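Probable GTP-binding protein EngB (Pyrococcus horikoshii, PDB 2CXX) probably binds and hydrolyses GTP as a magnesium-dependent GTPase needed for normal cell division and septation, and is seen here with GDP bound. Local coordinates at residues Met58-Pro61 with Lys62-Glu66; Asp70-Val73 with His74-Asp78; Val151-Ser154 with Glu155-Lys158. One frame throughout, in Å; residues are numbered along the deposited sequence.

Interaction 1. Residues Met58-Pro61 with Lys62-Glu66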
loop_
_atom_site.group_PDB
_atom_site.type_symbol
_atom_site.label_atom_id
_atom_site.label_comp_id
_atom_site.label_asym_id
_atom_site.label_seq_id
_atom_site.Cartn_x
_atom_site.Cartn_y
_atom_site.Cartn_z
HETATM N N MSE A 58 9.847 15.359 4.086
HETATM C CA MSE A 58 10.694 16.540 4.174
HETATM C C MSE A 58 12.061 16.169 3.600
HETATM O O MSE A 58 12.536 15.056 3.790
HETATM C CB MSE A 58 10.814 17.018 5.626
HETATM C CG MSE A 58 11.590 18.316 5.772
HETATM SE SE MSE A 58 11.663 18.869 7.632
HETATM C CE MSE A 58 12.621 17.325 8.285
ATOM N N GLY A 59 12.647 17.102 2.856
ATOM C CA GLY A 59 13.944 16.873 2.266
ATOM C C GLY A 59 13.833 16.254 0.896
ATOM O O GLY A 59 14.791 16.269 0.135
ATOM N N LEU A 60 12.676 15.689 0.575
ATOM C CA LEU A 60 12.493 15.068 -0.732
ATOM C C LEU A 60 11.819 16.112 -1.605
ATOM O O LEU A 60 10.651 16.445 -1.391
ATOM C CB LEU A 60 11.584 13.839 -0.613
ATOM C CG LEU A 60 11.424 13.084 -1.919
ATOM C CD1 LEU A 60 12.742 12.391 -2.235
ATOM C CD2 LEU A 60 10.326 12.070 -1.798
ATOM N N PRO A 61 12.559 16.671 -2.583
ATOM C CA PRO A 61 11.996 17.675 -3.467
ATOM C C PRO A 61 10.754 17.130 -4.187
ATOM O O PRO A 61 10.660 15.930 -4.502
ATOM C CB PRO A 61 13.143 17.971 -4.416
ATOM C CG PRO A 61 14.334 17.658 -3.646
ATOM C CD PRO A 61 13.947 16.373 -2.961
ATOM N N LYS A 62 9.813 17.990 -4.506
ATOM C CA LYS A 62 8.640 17.455 -5.160
ATOM C C LYS A 62 8.908 16.925 -6.574
ATOM O O LYS A 62 8.146 16.122 -7.038
ATOM C CB LYS A 62 7.511 18.467 -5.169
ATOM C CG LYS A 62 7.621 19.589 -6.197
ATOM C CD LYS A 62 6.390 19.467 -7.092
ATOM C CE LYS A 62 6.308 20.538 -8.180
ATOM N NZ LYS A 62 5.127 20.286 -9.090
ATOM N N GLU A 63 9.989 17.366 -7.225
ATOM C CA GLU A 63 10.346 16.895 -8.580
ATOM C C GLU A 63 10.854 15.452 -8.467
ATOM O O GLU A 63 10.667 14.653 -9.378
ATOM C CB GLU A 63 11.517 17.721 -9.192
ATOM C CG GLU A 63 11.295 19.195 -9.453
ATOM C CD GLU A 63 11.099 20.034 -8.197
ATOM O OE1 GLU A 63 11.597 19.632 -7.136
ATOM O OE2 GLU A 63 10.447 21.109 -8.298
ATOM N N VAL A 64 11.499 15.126 -7.355
ATOM C CA VAL A 64 12.064 13.819 -7.174
ATOM C C VAL A 64 10.937 12.892 -6.780
ATOM O O VAL A 64 10.928 11.702 -7.122
ATOM C CB VAL A 64 13.186 13.882 -6.120
ATOM C CG1 VAL A 64 13.795 12.531 -5.905
ATOM C CG2 VAL A 64 14.258 14.925 -6.599
ATOM N N GLN A 65 9.993 13.460 -6.051
ATOM C CA GLN A 65 8.775 12.773 -5.643
ATOM C C GLN A 65 8.057 12.298 -6.928
ATOM O O GLN A 65 7.666 11.146 -7.028
ATOM C CB GLN A 65 7.901 13.763 -4.868
ATOM C CG GLN A 65 6.740 13.173 -4.133
ATOM C CD GLN A 65 5.860 14.272 -3.481
ATOM O OE1 GLN A 65 4.645 14.268 -3.636
ATOM N NE2 GLN A 65 6.478 15.188 -2.798
ATOM N N GLU A 66 7.881 13.190 -7.906
ATOM C CA GLU A 66 7.224 12.802 -9.164
ATOM C C GLU A 66 8.068 11.795 -9.933
ATOM O O GLU A 66 7.528 10.867 -10.564
ATOM C CB GLU A 66 6.967 14.003 -10.090
ATOM C CG GLU A 66 6.203 13.583 -11.351
ATOM C CD GLU A 66 5.695 14.718 -12.209
ATOM O OE1 GLU A 66 5.117 15.686 -11.654
ATOM O OE2 GLU A 66 5.836 14.623 -13.457
#
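Pro-61 and Gln-65 join the loop to the first turn of helix 62-79. Their link is a backbone hydrogen bond: Gln-65 N donates to Pro-61 O at 3.0 Å. It is fairly straight, with an N-H...O angle of 156°, and the donor sits nearly on the C=O axis. Val-64 N also approaches Pro-61 O, at 3.1 Å, but that bond is bent and weak. One carbonyl oxygen thus serves two amides. Pro-61 holds the N-cap position, and its bonds to the helix come from its backbone carbonyl.

The apolar contacts centre on Val-64. Its CG2 lies against the proline ring, 3.9 Å from Pro-61 CB and almost equally close to CG and CD. The two side chains run side by side. The other methyl, CG1, meets Leu-60 CD1 at 3.8 Å, where the side chains cross at a slant. Leu-60 holds its CG opposite the backbone N (chi1 -176°), and this sends the isobutyl group toward the helix.

Glu-63 adds a polar-apolar touch. Its chain bends at chi2 (66°), and this turns the carboxylate back along the start of the helix. OE1 then rests 3.5 Å from Pro-61 CB.

Leu-60 and Val-64 also touch Arg-36, one of the residues predicted to bind GTP. The contact lies on the protein surface. It follows the Asp-50 to Gly-53 motif and begins helix 62-79, in the region called switch II in P-loop GTPases, with Pro-61 at the N-cap position.

Interaction 2. Residues Asp70-Val73 with His74-Asp78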
loop_
_atom_site.group_PDB
_atom_site.type_symbol
_atom_site.label_atom_id
_atom_site.label_comp_id
_atom_site.label_asym_id
_atom_site.label_seq_id
_atom_site.Cartn_x
_atom_site.Cartn_y
_atom_site.Cartn_z
ATOM N N ASP A 70 6.956 8.039 -11.145
ATOM C CA ASP A 70 7.087 7.573 -12.538
ATOM C C ASP A 70 7.819 6.260 -12.646
ATOM O O ASP A 70 7.457 5.427 -13.455
ATOM C CB ASP A 70 7.876 8.568 -13.432
ATOM C CG ASP A 70 7.101 9.851 -13.714
ATOM O OD1 ASP A 70 5.854 9.903 -13.531
ATOM O OD2 ASP A 70 7.778 10.818 -14.125
ATOM N N GLU A 71 8.834 6.097 -11.818
ATOM C CA GLU A 71 9.652 4.898 -11.790
ATOM C C GLU A 71 8.839 3.683 -11.311
ATOM O O GLU A 71 8.983 2.595 -11.870
ATOM C CB GLU A 71 10.853 5.159 -10.881
ATOM C CG GLU A 71 11.853 6.097 -11.588
ATOM C CD GLU A 71 12.893 6.708 -10.659
ATOM O OE1 GLU A 71 13.913 7.228 -11.168
ATOM O OE2 GLU A 71 12.694 6.682 -9.430
ATOM N N ILE A 72 8.001 3.910 -10.295
ATOM C CA ILE A 72 7.122 2.879 -9.704
ATOM C C ILE A 72 6.111 2.494 -10.777
ATOM O O ILE A 72 5.857 1.311 -10.992
ATOM C CB ILE A 72 6.384 3.430 -8.418
ATOM C CG1 ILE A 72 7.416 3.683 -7.327
ATOM C CG2 ILE A 72 5.235 2.438 -7.922
ATOM C CD1 ILE A 72 6.868 4.401 -6.136
ATOM N N VAL A 73 5.533 3.478 -11.445
ATOM C CA VAL A 73 4.539 3.244 -12.515
ATOM C C VAL A 73 5.159 2.411 -13.622
ATOM O O VAL A 73 4.574 1.414 -14.086
ATOM C CB VAL A 73 4.051 4.619 -13.105
ATOM C CG1 VAL A 73 3.425 4.371 -14.467
ATOM C CG2 VAL A 73 3.022 5.304 -12.118
ATOM N N HIS A 74 6.356 2.793 -14.041
ATOM C CA HIS A 74 7.036 2.081 -15.105
ATOM C C HIS A 74 7.371 0.631 -14.685
ATOM O O HIS A 74 7.134 -0.296 -15.418
ATOM C CB HIS A 74 8.288 2.858 -15.545
ATOM C CG HIS A 74 8.883 2.349 -16.828
ATOM N ND1 HIS A 74 8.150 2.248 -17.989
ATOM C CD2 HIS A 74 10.089 1.783 -17.099
ATOM C CE1 HIS A 74 8.869 1.635 -18.916
ATOM N NE2 HIS A 74 10.049 1.342 -18.403
ATOM N N PHE A 75 7.880 0.447 -13.487
ATOM C CA PHE A 75 8.162 -0.910 -13.038
ATOM C C PHE A 75 6.876 -1.755 -13.018
ATOM O O PHE A 75 6.807 -2.878 -13.576
ATOM C CB PHE A 75 8.744 -0.869 -11.628
ATOM C CG PHE A 75 9.133 -2.215 -11.120
ATOM C CD1 PHE A 75 10.438 -2.691 -11.321
ATOM C CD2 PHE A 75 8.180 -3.030 -10.485
ATOM C CE1 PHE A 75 10.789 -3.955 -10.901
ATOM C CE2 PHE A 75 8.524 -4.303 -10.057
ATOM C CZ PHE A 75 9.831 -4.772 -10.269
ATOM N N ILE A 76 5.827 -1.216 -12.410
ATOM C CA ILE A 76 4.582 -2.035 -12.322
ATOM C C ILE A 76 3.948 -2.280 -13.700
ATOM O O ILE A 76 3.461 -3.384 -14.001
ATOM C CB ILE A 76 3.551 -1.366 -11.356
ATOM C CG1 ILE A 76 4.166 -1.270 -9.971
ATOM C CG2 ILE A 76 2.247 -2.163 -11.333
ATOM C CD1 ILE A 76 3.373 -0.411 -8.954
ATOM N N GLU A 77 3.977 -1.284 -14.559
ATOM C CA GLU A 77 3.460 -1.512 -15.914
ATOM C C GLU A 77 4.306 -2.588 -16.587
ATOM O O GLU A 77 3.762 -3.522 -17.171
ATOM C CB GLU A 77 3.574 -0.248 -16.764
ATOM C CG GLU A 77 2.438 0.737 -16.527
ATOM C CD GLU A 77 2.642 2.068 -17.266
ATOM O OE1 GLU A 77 1.633 2.782 -17.414
ATOM O OE2 GLU A 77 3.781 2.395 -17.696
ATOM N N ASP A 78 5.618 -2.490 -16.491
ATOM C CA ASP A 78 6.499 -3.463 -17.185
ATOM C C ASP A 78 6.509 -4.892 -16.645
ATOM O O ASP A 78 6.768 -5.858 -17.387
ATOM C CB ASP A 78 7.948 -2.980 -17.176
ATOM C CG ASP A 78 8.181 -1.779 -18.035
ATOM O OD1 ASP A 78 7.259 -1.372 -18.742
ATOM O OD2 ASP A 78 9.316 -1.250 -18.005
#
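Val-73 and Glu-77 meet one turn apart on helix 62-79. Glu-77 N donates to Val-73 O at 2.8 Å. Three more bonds of the same kind cross this part of the helix. His-74 N reaches Asp-70 O, Phe-75 N reaches Glu-71 O and Ile-76 N reaches Ile-72 O, each at 2.9 Å. All four are close to straight, and the Ile-76 bond is the straightest, at 169°. The pattern continues with Asp-78 N on His-74 O. Further on, Phe-75 O accepts a bond from Asn-79 ND2.

The side chains follow the same spacing. Ile-76 CD1 packs on Ile-72 CG2 at 3.6 Å, the two residues pointing the same way. Chi1 of -61° sets Ile-76 CG1 beside its own backbone N, which brings Ile-76 CG1 3.3 Å from Ile-72 O. Glu-77 lies alongside Val-73, with CD 3.7 Å from Val-73 CG1. Glu-71 OE1 has a long, weak ion pair with Arg-67. The Asp-78 carboxylate carbon sits above one face of the His-74 ring, toward its rim.

Ile-76 is covered by Phe-114 and Phe-117 of helix 110-120, and Ile-72 touches Phe-54. The amides of 74 to 78 are each bonded to a carbonyl one turn back, which is consistent with burying the Ile-72 and Ile-76 side. Asp-70 and His-74 are exposed; Glu-77, also exposed, lies along Val-73 and touches Phe-117.

Interaction 3. Residues Val151-Ser154 with Glu155-Lys158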
loop_
_atom_site.group_PDB
_atom_site.type_symbol
_atom_site.label_atom_id
_atom_site.label_comp_id
_atom_site.label_asym_id
_atom_site.label_seq_id
_atom_site.Cartn_x
_atom_site.Cartn_y
_atom_site.Cartn_z
ATOM N N VAL A 151 -14.681 0.721 -5.251
ATOM C CA VAL A 151 -14.756 -0.665 -4.831
ATOM C C VAL A 151 -16.216 -1.004 -4.556
ATOM O O VAL A 151 -16.870 -0.330 -3.768
ATOM C CB VAL A 151 -13.965 -0.913 -3.567
ATOM C CG1 VAL A 151 -14.184 -2.299 -3.096
ATOM C CG2 VAL A 151 -12.489 -0.724 -3.870
ATOM N N PRO A 152 -16.746 -2.040 -5.243
ATOM C CA PRO A 152 -18.144 -2.455 -5.055
ATOM C C PRO A 152 -18.420 -2.900 -3.615
ATOM O O PRO A 152 -17.585 -3.526 -2.971
ATOM C CB PRO A 152 -18.329 -3.627 -6.039
ATOM C CG PRO A 152 -17.230 -3.479 -7.066
ATOM C CD PRO A 152 -16.063 -2.841 -6.286
ATOM N N LEU A 153 -19.611 -2.610 -3.122
ATOM C CA LEU A 153 -19.960 -3.036 -1.753
ATOM C C LEU A 153 -19.691 -4.525 -1.520
ATOM O O LEU A 153 -19.200 -4.931 -0.459
ATOM C CB LEU A 153 -21.454 -2.753 -1.476
ATOM C CG LEU A 153 -21.805 -1.286 -1.734
ATOM C CD1 LEU A 153 -23.309 -1.089 -1.691
ATOM C CD2 LEU A 153 -21.112 -0.390 -0.723
ATOM N N SER A 154 -20.017 -5.366 -2.500
ATOM C CA SER A 154 -19.820 -6.816 -2.393
ATOM C C SER A 154 -18.357 -7.202 -2.204
ATOM O O SER A 154 -18.036 -8.298 -1.692
ATOM C CB SER A 154 -20.332 -7.502 -3.671
ATOM O OG SER A 154 -19.761 -6.873 -4.832
ATOM N N GLU A 155 -17.456 -6.313 -2.611
ATOM C CA GLU A 155 -16.044 -6.659 -2.488
ATOM C C GLU A 155 -15.315 -5.993 -1.337
ATOM O O GLU A 155 -14.174 -6.298 -1.113
ATOM C CB GLU A 155 -15.293 -6.332 -3.784
ATOM C CG GLU A 155 -15.887 -6.933 -5.047
ATOM C CD GLU A 155 -16.544 -8.311 -4.813
ATOM O OE1 GLU A 155 -15.828 -9.300 -4.493
ATOM O OE2 GLU A 155 -17.799 -8.388 -4.960
ATOM N N ILE A 156 -15.971 -5.136 -0.563
ATOM C CA ILE A 156 -15.257 -4.442 0.519
ATOM C C ILE A 156 -14.454 -5.283 1.514
ATOM O O ILE A 156 -13.305 -4.960 1.837
ATOM C CB ILE A 156 -16.219 -3.540 1.292
ATOM C CG1 ILE A 156 -16.668 -2.439 0.354
ATOM C CG2 ILE A 156 -15.505 -2.860 2.509
ATOM C CD1 ILE A 156 -17.694 -1.458 0.933
ATOM N N ASP A 157 -15.050 -6.350 2.026
ATOM C CA ASP A 157 -14.341 -7.162 2.988
ATOM C C ASP A 157 -13.251 -8.020 2.362
ATOM O O ASP A 157 -12.436 -8.560 3.097
ATOM C CB ASP A 157 -15.313 -8.059 3.756
ATOM C CG ASP A 157 -16.208 -7.289 4.688
ATOM O OD1 ASP A 157 -15.685 -6.410 5.410
ATOM O OD2 ASP A 157 -17.429 -7.572 4.711
ATOM N N LYS A 158 -13.235 -8.131 1.034
ATOM C CA LYS A 158 -12.234 -8.900 0.309
ATOM C C LYS A 158 -11.013 -8.007 0.030
ATOM O O LYS A 158 -9.858 -8.462 -0.088
ATOM C CB LYS A 158 -12.798 -9.374 -1.043
ATOM C CG LYS A 158 -13.991 -10.352 -0.934
ATOM C CD LYS A 158 -13.567 -11.650 -0.218
ATOM C CE LYS A 158 -14.798 -12.544 0.006
ATOM N NZ LYS A 158 -15.930 -11.766 0.672
#
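Pro-152 and Glu-155 close a beta turn of type I, and Leu-153 and Ile-156 close a second one that overlaps it. The pair leads from helix 138-149 of this P-loop GTPase into the short helix 156-159, just before edge strand 160-162. In the first turn Glu-155 N donates to Pro-152 O at 2.8 Å. In the second Ile-156 N donates to Leu-153 O at 3.2 Å. Both donors stand well above the carbonyl plane, consistent with the tight turns.

Side-chain torsions decide what else meets. Ser-154 places OG between its backbone N and its carbonyl carbon (chi1 51°). There it can donate to the carboxylate of the next residue. Glu-155 starts with CG beside its own N, then takes an unstaggered chi2 of -33°. That bend folds the chain back over the peptide of Ser-154 and brings OE2 to OG. The hydrogen bond is modelled at 2.5 Å from Ser-154 OG to Glu-155 OE2. This is unusually short, so its exact length is doubtful. Nearer the backbone, Glu-155 CG lies 4.2 Å from Pro-152 CG.

The apolar side of the turns belongs to Ile-156, which is buried. Leu-153 lies alongside it, with CD2 3.9 Å from Ile-156 CD1. Val-151 comes from the loop with CG1 4.3 Å from Ile-156 CG1. Helix 138-149 covers this patch: Ile-156 touches Ile-142, Asn-143 and Ala-146, and Val-151 also touches Ala-146. Chi1 of -66° keeps Ile-156 CG1 beside its backbone N. CG1 therefore rests equally close, at 3.6 Å, to two carbonyl oxygens, Pro-152 O and Leu-153 O.

Interactions 1 and 2 both use helix 62-79, with centres 18 Å apart. Interaction 1 starts that helix at the surface, and none of its touching residues is buried. Interaction 2 lies further along the same helix and is partly buried, with Ile-76 against helix 110-120 and Ile-72 against a loop. Interaction 3 is separate. Its centre is 34 Å from that of interaction 1, on the opposite side of the chain's centre, and it packs on helix 138-149. The backbone bonding differs with place. A shared carbonyl begins the helix in 58-66, regular bonds four residues apart carry 70-78, and bonds three residues apart shape the turns of 151-158. In interaction 3 alone, side chains hydrogen-bond across the segments.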